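Local coordinates for protein 3-oxosteroid 1-dehydrogenase (Sterolibacterium denitrificans, PDB 7P18) that probably uses FAD to introduce the 1,2 double bond into ring A of 3-oxosteroids, passing the electrons to an acceptor, at residues A[382-387]-A[488-493]. Residues are numbered along the deposited sequence; the frame is centred on the assembly and turned at random.
Sequences PAWLIF and AMRVDA
Ala-383 faces Val-491 and Leu-385 faces Met-489 as hydrogen-bonded pairs of two neighbouring antiparallel strands, 383-387 and 486-502, within an antiparallel sheet of the FAD-dependent dehydrogenase that lies apart from its parallel Rossmann-type sheet. Each pair exchanges two backbone hydrogen bonds; the straightest runs from Leu-385 N to Met-489 O (2.8 Å, N-H...O 177°). Between them sits the non-hydrogen-bonded pair Trp-384 and Arg-490, which illustrates how an aromatic residue can lie along the aliphatic start of its cross-strand neighbour. Having CG anti to the carbonyl carbon (chi1 -67°), Trp-384 leans its indole over the partner strand, so that CZ3 comes 3.7 Å from Arg-490 CB, while Arg-490 CG lies over one ring face near the rim. Trp-384 CE3 lies 4.2 Å from Ala-488 CB, which Ile-386 CD1 meets at 3.8 Å. Were Trp-384 an alanine, CB and CG of Arg-490 would probably lose their aromatic cover and a gap would open beside Ala-488. On the reverse face Leu-385 CB rests against Val-491 CG2, and at the C-terminal end of strand 383-387 a Met-aromatic contact brings Met-489 SD, in the ring plane, to the edge of Phe-387, 3.9 Å from CE2. Further out, strand 347-349 pairs with the other side of 383-387, and Trp-418 packs edge-to-face with Trp-384. Beside that indole, Arg-490 CG also touches Pro-382 CB at 3.8 Å.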
loop_
_atom_site.group_PDB
_atom_site.type_symbol
_atom_site.label_atom_id
_atom_site.label_comp_id
_atom_site.label_asym_id
_atom_site.label_seq_id
_atom_site.Cartn_x
_atom_site.Cartn_y
_atom_site.Cartn_z
ATOM N N PRO A 382 -18.905 -1.940 9.488
ATOM C CA PRO A 382 -18.181 -3.024 8.819
ATOM C C PRO A 382 -19.103 -4.032 8.141
ATOM O O PRO A 382 -20.309 -3.943 8.251
ATOM C CB PRO A 382 -17.422 -3.721 9.947
ATOM C CG PRO A 382 -18.292 -3.487 11.155
ATOM C CD PRO A 382 -18.862 -2.094 10.946
ATOM N N ALA A 383 -18.492 -4.964 7.394
ATOM C CA ALA A 383 -19.164 -6.096 6.731
ATOM C C ALA A 383 -18.561 -7.379 7.294
ATOM O O ALA A 383 -17.753 -7.288 8.215
ATOM C CB ALA A 383 -19.012 -5.990 5.222
ATOM N N TRP A 384 -19.048 -8.528 6.834
ATOM C CA TRP A 384 -18.764 -9.846 7.448
ATOM C C TRP A 384 -18.233 -10.784 6.379
ATOM O O TRP A 384 -18.905 -10.951 5.336
ATOM C CB TRP A 384 -19.998 -10.408 8.157
ATOM C CG TRP A 384 -20.334 -9.570 9.346
ATOM C CD1 TRP A 384 -21.229 -8.543 9.370
ATOM C CD2 TRP A 384 -19.683 -9.582 10.623
ATOM N NE1 TRP A 384 -21.209 -7.942 10.596
ATOM C CE2 TRP A 384 -20.284 -8.561 11.388
ATOM C CE3 TRP A 384 -18.703 -10.378 11.218
ATOM C CZ2 TRP A 384 -19.904 -8.306 12.696
ATOM C CZ3 TRP A 384 -18.308 -10.112 12.506
ATOM C CH2 TRP A 384 -18.903 -9.084 13.234
ATOM N N LEU A 385 -17.128 -11.433 6.714
ATOM C CA LEU A 385 -16.543 -12.484 5.840
ATOM C C LEU A 385 -16.870 -13.843 6.455
ATOM O O LEU A 385 -16.595 -14.003 7.639
ATOM C CB LEU A 385 -15.045 -12.251 5.744
ATOM C CG LEU A 385 -14.311 -13.307 4.927
ATOM C CD1 LEU A 385 -14.506 -13.003 3.467
ATOM C CD2 LEU A 385 -12.855 -13.342 5.308
ATOM N N ILE A 386 -17.474 -14.728 5.668
ATOM C CA ILE A 386 -17.996 -16.064 6.107
ATOM C C ILE A 386 -17.274 -17.168 5.329
ATOM O O ILE A 386 -17.122 -17.045 4.097
ATOM C CB ILE A 386 -19.509 -16.138 5.871
ATOM C CG1 ILE A 386 -20.243 -14.886 6.371
ATOM C CG2 ILE A 386 -20.050 -17.434 6.477
ATOM C CD1 ILE A 386 -20.269 -14.737 7.878
ATOM N N PHE A 387 -16.792 -18.198 6.024
ATOM C CA PHE A 387 -16.236 -19.414 5.364
ATOM C C PHE A 387 -16.413 -20.625 6.294
ATOM O O PHE A 387 -16.844 -20.441 7.472
ATOM C CB PHE A 387 -14.775 -19.187 4.984
ATOM C CG PHE A 387 -13.850 -18.734 6.075
ATOM C CD1 PHE A 387 -13.243 -19.648 6.931
ATOM C CD2 PHE A 387 -13.559 -17.384 6.231
ATOM C CE1 PHE A 387 -12.356 -19.237 7.911
ATOM C CE2 PHE A 387 -12.679 -16.979 7.218
ATOM C CZ PHE A 387 -12.090 -17.896 8.065
ATOM N N ALA A 488 -16.731 -16.493 11.008
ATOM C CA ALA A 488 -16.966 -15.110 10.553
ATOM C C ALA A 488 -15.772 -14.282 10.980
ATOM O O ALA A 488 -15.219 -14.511 12.054
ATOM C CB ALA A 488 -18.247 -14.514 11.075
ATOM N N MET A 489 -15.448 -13.303 10.142
ATOM C CA MET A 489 -14.459 -12.262 10.472
ATOM C C MET A 489 -15.089 -10.904 10.115
ATOM O O MET A 489 -15.938 -10.815 9.200
ATOM C CB MET A 489 -13.137 -12.502 9.750
ATOM C CG MET A 489 -12.476 -13.786 10.240
ATOM S SD MET A 489 -10.965 -14.193 9.337
ATOM C CE MET A 489 -9.796 -13.031 10.047
ATOM N N ARG A 490 -14.801 -9.930 10.954
ATOM C CA ARG A 490 -15.321 -8.557 10.825
ATOM C C ARG A 490 -14.389 -7.775 9.896
ATOM O O ARG A 490 -13.235 -7.531 10.273
ATOM C CB ARG A 490 -15.405 -7.897 12.203
ATOM C CG ARG A 490 -15.890 -6.450 12.144
ATOM C CD ARG A 490 -15.738 -5.722 13.483
ATOM N NE ARG A 490 -14.521 -6.095 14.178
ATOM C CZ ARG A 490 -14.435 -6.476 15.457
ATOM N NH1 ARG A 490 -15.466 -6.326 16.278
ATOM N NH2 ARG A 490 -13.279 -6.936 15.911
ATOM N N VAL A 491 -14.911 -7.377 8.757
ATOM C CA VAL A 491 -14.153 -6.598 7.746
ATOM C C VAL A 491 -14.490 -5.102 7.921
ATOM O O VAL A 491 -15.600 -4.644 7.559
ATOM C CB VAL A 491 -14.447 -7.145 6.342
ATOM C CG1 VAL A 491 -13.736 -6.318 5.344
ATOM C CG2 VAL A 491 -13.964 -8.587 6.196
ATOM N N ASP A 492 -13.528 -4.365 8.428
ATOM C CA ASP A 492 -13.664 -2.900 8.601
ATOM C C ASP A 492 -13.326 -2.189 7.287
ATOM O O ASP A 492 -12.544 -2.751 6.465
ATOM C CB ASP A 492 -12.760 -2.432 9.738
ATOM C CG ASP A 492 -13.343 -2.725 11.115
ATOM O OD1 ASP A 492 -14.524 -2.460 11.282
ATOM O OD2 ASP A 492 -12.580 -3.234 11.979
ATOM N N ALA A 493 -13.863 -0.995 7.078
ATOM C CA ALA A 493 -13.458 -0.150 5.912
ATOM C C ALA A 493 -12.119 0.479 6.243
ATOM O O ALA A 493 -12.113 1.663 6.665
ATOM C CB ALA A 493 -14.518 0.901 5.631
#